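PDB 2CB4: mosquitocidal toxin from Bacillus sphaericus, which probably poisons mosquito larvae by transferring ADP-ribose from NAD+ to target proteins, a reaction assigned to the catalytic domain described here. Local coordinates for residues I72-R77 and A129-L134; L79-R84 and Y196-G201; P105-D108 and L112-L115. The protein carries 1 engineered substitution. All coordinates share one frame; numbering follows the deposited sequence.

Contact 1: residues I72-R77 and A129-L134; sequences IDNEHR and ARYNNL
N74 lays its carboxamide almost flat on the phenol ring of Y131, the two planes only 5° apart, an amide-on-ring stack that joins a loop to a strand end. With chi1 at -70°, CG beside the backbone N, the amide is laid along the ring, and ND2 sits over one face toward the rim, 3.5 Å from CE1 of Y131. N74 CB adds a CH-pi contact over the face, 3.9 Å from the ring centroid.

A129 N gives a nearly straight bond to R77 O (3.0 Å, 170°), and a water lies 2.7 Å from both N74 O and A129 O, linking the two backbones. R77 reaches out as an extended chain past the methyl of A129; its NH1 serves both Y131 OH, weakly at 3.1 Å, and E137, by a salt bridge, while NE pairs with E155. Within the loop, H76 ND1 donates to the syn lone pair of D73 OD1 (2.7 Å).

The backbone bond falls just before strand 78-82, which pairs antiparallel with strand 123-131. E155 belongs to strand 150-156 and E137 to strand 137-138, so R77 ties the loop to further strands of the sheet.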
loop_
_atom_site.group_PDB
_atom_site.type_symbol
_atom_site.label_atom_id
_atom_site.label_comp_id
_atom_site.label_asym_id
_atom_site.label_seq_id
_atom_site.Cartn_x
_atom_site.Cartn_y
_atom_site.Cartn_z
ATOM N N ILE A 72 19.818 47.307 1.285
ATOM C CA ILE A 72 19.006 47.357 2.480
ATOM C C ILE A 72 18.661 48.796 2.836
ATOM O O ILE A 72 19.418 49.462 3.530
ATOM C CB ILE A 72 19.760 46.632 3.667
ATOM C CG1 ILE A 72 20.016 45.160 3.298
ATOM C CG2 ILE A 72 18.976 46.746 4.988
ATOM C CD1 ILE A 72 20.975 44.491 4.175
ATOM N N ASP A 73 17.518 49.277 2.340
ATOM C CA ASP A 73 17.036 50.630 2.612
ATOM C C ASP A 73 15.505 50.605 2.627
ATOM O O ASP A 73 14.905 49.653 2.149
ATOM C CB ASP A 73 17.581 51.675 1.598
ATOM C CG ASP A 73 17.314 51.314 0.142
ATOM O OD1 ASP A 73 16.394 50.532 -0.168
ATOM O OD2 ASP A 73 18.029 51.851 -0.730
ATOM N N ASN A 74 14.885 51.642 3.188
ATOM C CA ASN A 74 13.433 51.725 3.277
ATOM C C ASN A 74 12.727 51.457 1.971
ATOM O O ASN A 74 11.655 50.859 1.928
ATOM C CB ASN A 74 13.004 53.091 3.793
ATOM C CG ASN A 74 13.351 53.298 5.255
ATOM O OD1 ASN A 74 13.837 52.392 5.928
ATOM N ND2 ASN A 74 13.091 54.498 5.751
ATOM N N GLU A 75 13.337 51.939 0.910
ATOM C CA GLU A 75 12.732 51.813 -0.405
ATOM C C GLU A 75 12.644 50.377 -0.915
ATOM O O GLU A 75 11.785 50.067 -1.732
ATOM C CB GLU A 75 13.502 52.752 -1.373
ATOM C CG GLU A 75 12.862 52.967 -2.733
ATOM C CD GLU A 75 13.895 53.263 -3.813
ATOM O OE1 GLU A 75 14.973 53.828 -3.491
ATOM O OE2 GLU A 75 13.626 52.902 -4.984
ATOM N N HIS A 76 13.517 49.486 -0.395
ATOM C CA HIS A 76 13.536 48.073 -0.782
ATOM C C HIS A 76 13.064 47.106 0.310
ATOM O O HIS A 76 13.136 45.894 0.145
ATOM C CB HIS A 76 14.923 47.667 -1.330
ATOM C CG HIS A 76 15.262 48.373 -2.598
ATOM N ND1 HIS A 76 15.920 49.587 -2.612
ATOM C CD2 HIS A 76 14.938 48.095 -3.884
ATOM C CE1 HIS A 76 16.014 50.008 -3.862
ATOM N NE2 HIS A 76 15.420 49.126 -4.650
ATOM N N ARG A 77 12.577 47.675 1.405
ATOM C CA ARG A 77 12.082 46.930 2.544
ATOM C C ARG A 77 10.708 46.328 2.228
ATOM O O ARG A 77 9.724 47.053 1.925
ATOM C CB ARG A 77 11.984 47.847 3.757
ATOM C CG ARG A 77 11.627 47.123 5.043
ATOM C CD ARG A 77 11.877 48.022 6.220
ATOM N NE ARG A 77 11.519 47.391 7.488
ATOM C CZ ARG A 77 10.409 47.647 8.167
ATOM N NH1 ARG A 77 9.535 48.536 7.711
ATOM N NH2 ARG A 77 10.174 47.025 9.318
ATOM N N ALA A 129 6.924 48.062 2.493
ATOM C CA ALA A 129 6.819 48.808 3.739
ATOM C C ALA A 129 6.406 50.252 3.289
ATOM O O ALA A 129 6.787 50.718 2.201
ATOM C CB ALA A 129 8.157 48.818 4.459
ATOM N N ARG A 130 5.596 50.932 4.093
ATOM C CA ARG A 130 5.115 52.260 3.742
ATOM C C ARG A 130 5.663 53.340 4.648
ATOM O O ARG A 130 5.761 53.167 5.865
ATOM C CB ARG A 130 3.601 52.303 3.783
ATOM C CG ARG A 130 2.926 51.512 2.712
ATOM C CD ARG A 130 1.440 51.540 2.994
ATOM N NE ARG A 130 0.838 52.738 2.433
ATOM C CZ ARG A 130 0.124 53.642 3.101
ATOM N NH1 ARG A 130 -0.145 53.534 4.393
ATOM N NH2 ARG A 130 -0.360 54.671 2.437
ATOM N N TYR A 131 6.010 54.470 4.038
ATOM C CA TYR A 131 6.591 55.595 4.775
ATOM C C TYR A 131 5.904 56.888 4.440
ATOM O O TYR A 131 5.371 57.041 3.346
ATOM C CB TYR A 131 8.092 55.689 4.441
ATOM C CG TYR A 131 8.837 54.473 4.926
ATOM C CD1 TYR A 131 9.325 54.412 6.241
ATOM C CD2 TYR A 131 8.961 53.348 4.127
ATOM C CE1 TYR A 131 9.948 53.271 6.721
ATOM C CE2 TYR A 131 9.599 52.190 4.599
ATOM C CZ TYR A 131 10.064 52.159 5.895
ATOM O OH TYR A 131 10.697 51.041 6.362
ATOM N N ASN A 132 5.900 57.823 5.382
ATOM C CA ASN A 132 5.321 59.143 5.089
ATOM C C ASN A 132 6.434 60.019 4.456
ATOM O O ASN A 132 7.534 59.530 4.133
ATOM C CB ASN A 132 4.653 59.810 6.310
ATOM C CG ASN A 132 5.627 60.214 7.360
ATOM O OD1 ASN A 132 6.846 60.145 7.168
ATOM N ND2 ASN A 132 5.106 60.573 8.526
ATOM N N ASN A 133 6.169 61.316 4.234
ATOM C CA ASN A 133 7.211 62.173 3.596
ATOM C C ASN A 133 8.468 62.443 4.434
ATOM O O ASN A 133 9.583 62.628 3.904
ATOM C CB ASN A 133 6.610 63.389 2.860
ATOM C CG ASN A 133 5.824 62.949 1.624
ATOM O OD1 ASN A 133 6.085 61.872 1.068
ATOM N ND2 ASN A 133 4.844 63.774 1.215
ATOM N N LEU A 134 8.293 62.338 5.746
ATOM C CA LEU A 134 9.410 62.514 6.651
ATOM C C LEU A 134 10.213 61.228 6.727
ATOM O O LEU A 134 11.165 61.143 7.512
ATOM C CB LEU A 134 8.896 62.822 8.049
ATOM C CG LEU A 134 8.035 64.077 8.145
ATOM C CD1 LEU A 134 7.517 64.242 9.571
ATOM C CD2 LEU A 134 8.892 65.255 7.764
HETATM O O HOH W 1 9.166 50.799 0.857
#

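Contact 2: residues L79-R84 and Y196-G201; sequences LRWDRR and YEYHNG
The strands carrying W81 and Y198 run in the same direction but are not neighbours: the closest CA atoms, of W81 and Y196, are 9.5 Å apart, and strand 150-156 lies between them, antiparallel to both. This is the mixed central sheet of an ADP-ribosyltransferase domain, and it illustrates how large aromatic groups can touch across an intervening strand.

The bridge is one apolar meeting of two buried rings. The six-membered ring of W81 presents CZ3 to CE2 of Y198, 3.7 Å away, with CH2 a little farther off. The planes are inclined by 32° and the centroids are 5.7 Å apart, an oblique pairing. W81 leaves its strand with CG beside the backbone N (chi1 -70°), which carries the benzo end toward Y198, while NE1 is bonded to W141 O. R153 of the middle strand packs against W81 as well.

The residues flanking W81 and Y198 in their strands point to the other face and are polar or charged. D82 is the hub of a salt-bridge network: R84 grips it side-on, NE to OD1 and NH2 to OD2 (2.8 Å), while R80 brings NE and NH2 to OD2 alone. The backbone N of R84 also donates to OD1, closing an Asx turn where strand 78-82 ends. Five N-H groups thus hold this carboxylate, which would be expected to favour its ionised form; D256 gives R80 a second acidic partner.

On the companion strand E197 receives bonds from W207 NE1 and N241 ND2, and from a histidine two residues on: H199 NE2 lies 2.7 Å from E197 OE2, on its anti side but 25° out of the carboxylate plane.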
loop_
_atom_site.group_PDB
_atom_site.type_symbol
_atom_site.label_atom_id
_atom_site.label_comp_id
_atom_site.label_asym_id
_atom_site.label_seq_id
_atom_site.Cartn_x
_atom_site.Cartn_y
_atom_site.Cartn_z
ATOM N N LEU A 79 7.570 43.351 3.232
ATOM C CA LEU A 79 6.884 42.739 4.359
ATOM C C LEU A 79 6.010 41.597 3.892
ATOM O O LEU A 79 5.470 41.612 2.788
ATOM C CB LEU A 79 5.979 43.776 5.062
ATOM C CG LEU A 79 6.599 45.093 5.546
ATOM C CD1 LEU A 79 5.458 45.990 6.033
ATOM C CD2 LEU A 79 7.621 44.824 6.670
ATOM N N ARG A 80 5.839 40.620 4.766
ATOM C CA ARG A 80 4.953 39.495 4.489
ATOM C C ARG A 80 4.228 39.064 5.756
ATOM O O ARG A 80 4.854 38.731 6.753
ATOM C CB ARG A 80 5.667 38.297 3.856
ATOM C CG ARG A 80 4.709 37.169 3.697
ATOM C CD ARG A 80 5.176 36.091 2.767
ATOM N NE ARG A 80 4.307 34.938 2.927
ATOM C CZ ARG A 80 3.356 34.557 2.082
ATOM N NH1 ARG A 80 3.146 35.200 0.945
ATOM N NH2 ARG A 80 2.629 33.498 2.375
ATOM N N TRP A 81 2.904 39.081 5.697
ATOM C CA TRP A 81 2.047 38.654 6.797
ATOM C C TRP A 81 1.900 37.152 6.636
ATOM O O TRP A 81 1.535 36.672 5.562
ATOM C CB TRP A 81 0.666 39.290 6.654
ATOM C CG TRP A 81 0.703 40.770 6.920
ATOM C CD1 TRP A 81 0.735 41.797 5.980
ATOM C CD2 TRP A 81 0.664 41.406 8.205
ATOM N NE1 TRP A 81 0.758 43.012 6.617
ATOM C CE2 TRP A 81 0.724 42.816 7.978
ATOM C CE3 TRP A 81 0.652 40.932 9.527
ATOM C CZ2 TRP A 81 0.717 43.746 9.032
ATOM C CZ3 TRP A 81 0.626 41.867 10.574
ATOM C CH2 TRP A 81 0.644 43.255 10.315
ATOM N N ASP A 82 2.170 36.407 7.706
ATOM C CA ASP A 82 2.083 34.949 7.635
ATOM C C ASP A 82 1.708 34.388 9.005
ATOM O O ASP A 82 2.163 34.903 10.045
ATOM C CB ASP A 82 3.435 34.345 7.148
ATOM C CG ASP A 82 3.261 33.037 6.375
ATOM O OD1 ASP A 82 2.804 32.050 6.982
ATOM O OD2 ASP A 82 3.583 32.967 5.164
ATOM N N ARG A 83 0.892 33.336 9.003
ATOM C CA ARG A 83 0.477 32.696 10.262
ATOM C C ARG A 83 1.535 31.698 10.765
ATOM O O ARG A 83 1.483 31.308 11.913
ATOM C CB ARG A 83 -0.905 32.003 10.128
ATOM C CG ARG A 83 -2.098 32.941 9.758
ATOM C CD ARG A 83 -2.755 33.516 10.991
ATOM N NE ARG A 83 -3.695 34.617 10.741
ATOM C CZ ARG A 83 -4.251 35.328 11.721
ATOM N NH1 ARG A 83 -4.003 35.006 12.964
ATOM N NH2 ARG A 83 -5.038 36.344 11.480
ATOM N N ARG A 84 2.506 31.332 9.916
ATOM C CA ARG A 84 3.569 30.395 10.277
ATOM C C ARG A 84 4.667 31.050 11.106
ATOM O O ARG A 84 5.075 32.164 10.826
ATOM C CB ARG A 84 4.116 29.657 9.044
ATOM C CG ARG A 84 3.050 28.816 8.332
ATOM C CD ARG A 84 3.555 28.334 6.955
ATOM N NE ARG A 84 3.708 29.471 6.040
ATOM C CZ ARG A 84 4.390 29.442 4.906
ATOM N NH1 ARG A 84 4.985 28.319 4.522
ATOM N NH2 ARG A 84 4.485 30.542 4.159
ATOM N N TYR A 196 7.760 40.378 13.480
ATOM C CA TYR A 196 7.023 40.826 14.646
ATOM C C TYR A 196 6.014 39.719 14.908
ATOM O O TYR A 196 5.307 39.298 13.992
ATOM C CB TYR A 196 6.161 42.042 14.331
ATOM C CG TYR A 196 6.903 43.321 14.224
ATOM C CD1 TYR A 196 8.186 43.448 14.728
ATOM C CD2 TYR A 196 6.324 44.414 13.614
ATOM C CE1 TYR A 196 8.886 44.639 14.615
ATOM C CE2 TYR A 196 6.995 45.617 13.521
ATOM C CZ TYR A 196 8.279 45.725 14.020
ATOM O OH TYR A 196 8.942 46.919 13.897
ATOM N N GLU A 197 5.905 39.294 16.160
ATOM C CA GLU A 197 4.900 38.313 16.540
ATOM C C GLU A 197 3.761 39.095 17.202
ATOM O O GLU A 197 3.949 39.728 18.238
ATOM C CB GLU A 197 5.469 37.307 17.535
ATOM C CG GLU A 197 4.442 36.342 18.052
ATOM C CD GLU A 197 5.049 35.223 18.869
ATOM O OE1 GLU A 197 6.290 35.082 18.901
ATOM O OE2 GLU A 197 4.276 34.480 19.486
ATOM N N TYR A 198 2.572 39.049 16.601
ATOM C CA TYR A 198 1.390 39.747 17.161
ATOM C C TYR A 198 0.429 38.735 17.746
ATOM O O TYR A 198 0.205 37.679 17.145
ATOM C CB TYR A 198 0.596 40.448 16.046
ATOM C CG TYR A 198 1.278 41.631 15.400
ATOM C CD1 TYR A 198 1.129 42.905 15.927
ATOM C CD2 TYR A 198 2.026 41.488 14.222
ATOM C CE1 TYR A 198 1.745 44.021 15.333
ATOM C CE2 TYR A 198 2.626 42.608 13.605
ATOM C CZ TYR A 198 2.470 43.869 14.163
ATOM O OH TYR A 198 3.049 44.992 13.579
ATOM N N HIS A 199 -0.184 39.086 18.875
ATOM C CA HIS A 199 -1.241 38.268 19.514
ATOM C C HIS A 199 -2.375 39.265 19.670
ATOM O O HIS A 199 -2.197 40.316 20.299
ATOM C CB HIS A 199 -0.832 37.765 20.912
ATOM C CG HIS A 199 0.256 36.733 20.889
ATOM N ND1 HIS A 199 0.635 36.023 22.010
ATOM C CD2 HIS A 199 1.064 36.312 19.887
ATOM C CE1 HIS A 199 1.629 35.209 21.696
ATOM N NE2 HIS A 199 1.900 35.354 20.413
ATOM N N ASN A 200 -3.509 38.985 19.041
ATOM C CA ASN A 200 -4.667 39.885 19.084
ATOM C C ASN A 200 -4.371 41.299 18.594
ATOM O O ASN A 200 -4.954 42.269 19.116
ATOM C CB ASN A 200 -5.285 39.984 20.483
ATOM C CG ASN A 200 -5.403 38.659 21.156
ATOM O OD1 ASN A 200 -5.332 38.571 22.382
ATOM N ND2 ASN A 200 -5.537 37.605 20.371
ATOM N N GLY A 201 -3.468 41.427 17.614
ATOM C CA GLY A 201 -3.154 42.731 17.040
ATOM C C GLY A 201 -2.149 43.522 17.815
ATOM O O GLY A 201 -1.882 44.670 17.468
#

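Contact 3: residues P105-D108 and L112-L115; sequences PVED and LNYL
E107 turns its carboxylate toward N113 in the first turn of helix 111-117, making a side-chain hydrogen bond between the helix and the loop that leads into it, within the ADP-ribosyltransferase domain. Hydrogen bonding dominates. N113 ND2 donates to E107 OE1 at 2.6 Å, a short and nearly straight bond (170°). The acceptor uses its syn lone pair and lies close to the plane of the asparagine amide, although the carboxylate and amide planes are turned 39° against each other. A bend at chi2 (-59°) folds the glutamate chain so that its carboxylate can reach the helix. Within the helix, N113 O accepts from T117 OG1.

W31 and M33 of a second subunit, another copy of the protein, pack against the pair, W31 on E107 and M33 on N113, so this bond forms part of a subunit interface. The following residue, Y114, faces the sheet instead: its ring meets that of F123, and its OH is hydrogen-bonded to S125 OG.

Between the two segments little else touches. E107 OE1 also comes within 3.5 Å of N113 CB, placing the carboxylate oxygen close to the base of the asparagine side chain.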
loop_
_atom_site.group_PDB
_atom_site.type_symbol
_atom_site.label_atom_id
_atom_site.label_comp_id
_atom_site.label_asym_id
_atom_site.label_seq_id
_atom_site.Cartn_x
_atom_site.Cartn_y
_atom_site.Cartn_z
ATOM N N PRO A 105 2.081 25.186 -19.536
ATOM C CA PRO A 105 1.339 26.436 -19.305
ATOM C C PRO A 105 0.194 26.260 -18.290
ATOM O O PRO A 105 -0.803 27.006 -18.315
ATOM C CB PRO A 105 0.802 26.799 -20.701
ATOM C CG PRO A 105 0.670 25.463 -21.427
ATOM C CD PRO A 105 1.658 24.495 -20.781
ATOM N N VAL A 106 0.363 25.292 -17.382
ATOM C CA VAL A 106 -0.611 25.020 -16.329
ATOM C C VAL A 106 -0.766 26.297 -15.487
ATOM O O VAL A 106 -0.130 27.332 -15.755
ATOM C CB VAL A 106 -0.129 23.848 -15.416
ATOM C CG1 VAL A 106 -0.193 22.542 -16.164
ATOM C CG2 VAL A 106 1.299 24.093 -14.941
ATOM N N GLU A 107 -1.601 26.217 -14.457
ATOM C CA GLU A 107 -1.820 27.352 -13.573
ATOM C C GLU A 107 -0.601 27.730 -12.714
ATOM O O GLU A 107 -0.541 28.842 -12.192
ATOM C CB GLU A 107 -3.030 27.096 -12.663
ATOM C CG GLU A 107 -4.372 27.048 -13.395
ATOM C CD GLU A 107 -4.684 28.328 -14.150
ATOM O OE1 GLU A 107 -4.911 29.356 -13.468
ATOM O OE2 GLU A 107 -4.713 28.298 -15.410
ATOM N N ASP A 108 0.344 26.802 -12.556
ATOM C CA ASP A 108 1.544 27.010 -11.737
ATOM C C ASP A 108 2.242 28.334 -11.968
ATOM O O ASP A 108 2.722 28.961 -11.026
ATOM C CB ASP A 108 2.557 25.880 -11.940
ATOM C CG ASP A 108 2.007 24.507 -11.575
ATOM O OD1 ASP A 108 0.815 24.409 -11.195
ATOM O OD2 ASP A 108 2.768 23.512 -11.681
ATOM N N LEU A 112 -1.385 36.216 -13.659
ATOM C CA LEU A 112 -2.622 37.003 -13.513
ATOM C C LEU A 112 -3.695 36.262 -12.729
ATOM O O LEU A 112 -4.403 36.871 -11.941
ATOM C CB LEU A 112 -3.163 37.462 -14.876
ATOM C CG LEU A 112 -2.507 38.748 -15.407
ATOM C CD1 LEU A 112 -2.927 38.987 -16.855
ATOM C CD2 LEU A 112 -2.811 39.971 -14.530
ATOM N N ASN A 113 -3.774 34.947 -12.895
ATOM C CA ASN A 113 -4.744 34.175 -12.174
ATOM C C ASN A 113 -4.357 34.096 -10.719
ATOM O O ASN A 113 -5.221 34.154 -9.813
ATOM C CB ASN A 113 -4.867 32.770 -12.742
ATOM C CG ASN A 113 -5.835 32.693 -13.875
ATOM O OD1 ASN A 113 -6.455 33.710 -14.303
ATOM N ND2 ASN A 113 -5.980 31.519 -14.402
ATOM N N TYR A 114 -3.045 33.981 -10.510
ATOM C CA TYR A 114 -2.521 33.892 -9.159
ATOM C C TYR A 114 -2.923 35.140 -8.348
ATOM O O TYR A 114 -3.505 35.062 -7.285
ATOM C CB TYR A 114 -1.014 33.581 -9.170
ATOM C CG TYR A 114 -0.394 33.975 -7.921
ATOM C CD1 TYR A 114 -0.545 33.169 -6.793
ATOM C CD2 TYR A 114 0.251 35.226 -7.785
ATOM C CE1 TYR A 114 -0.067 33.589 -5.560
ATOM C CE2 TYR A 114 0.730 35.638 -6.578
ATOM C CZ TYR A 114 0.545 34.803 -5.456
ATOM O OH TYR A 114 1.083 35.163 -4.258
ATOM N N LEU A 115 -2.681 36.300 -8.908
ATOM C CA LEU A 115 -3.032 37.585 -8.274
ATOM C C LEU A 115 -4.530 37.840 -8.138
ATOM O O LEU A 115 -5.017 38.462 -7.198
ATOM C CB LEU A 115 -2.447 38.727 -9.122
ATOM C CG LEU A 115 -0.934 38.766 -9.351
ATOM C CD1 LEU A 115 -0.698 39.780 -10.479
ATOM C CD2 LEU A 115 -0.204 39.167 -7.983
#

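Contacts 1 and 2 both reach the same sheet and touch directly, A129 CA lying 3.9 Å from L79 CD1, although their centres are about 20 Å apart. Their segments alternate along the chain (72-77, 79-84, 129-134, 196-201), so the two long loops overlap along the chain, with the neighbouring strands 78-82 and 123-131 as the shared element. Contact 3 is nested inside both loops and sits across the chain's centre from contact 1, their centres about 30 Å apart; its helix 111-117 leads into strand 123-131. Nearest atoms of contacts 2 and 3 are about 6 Å apart. The catalytic domain therefore combines a sheet joined by distant segments with a local loop-to-helix hydrogen bond facing another subunit.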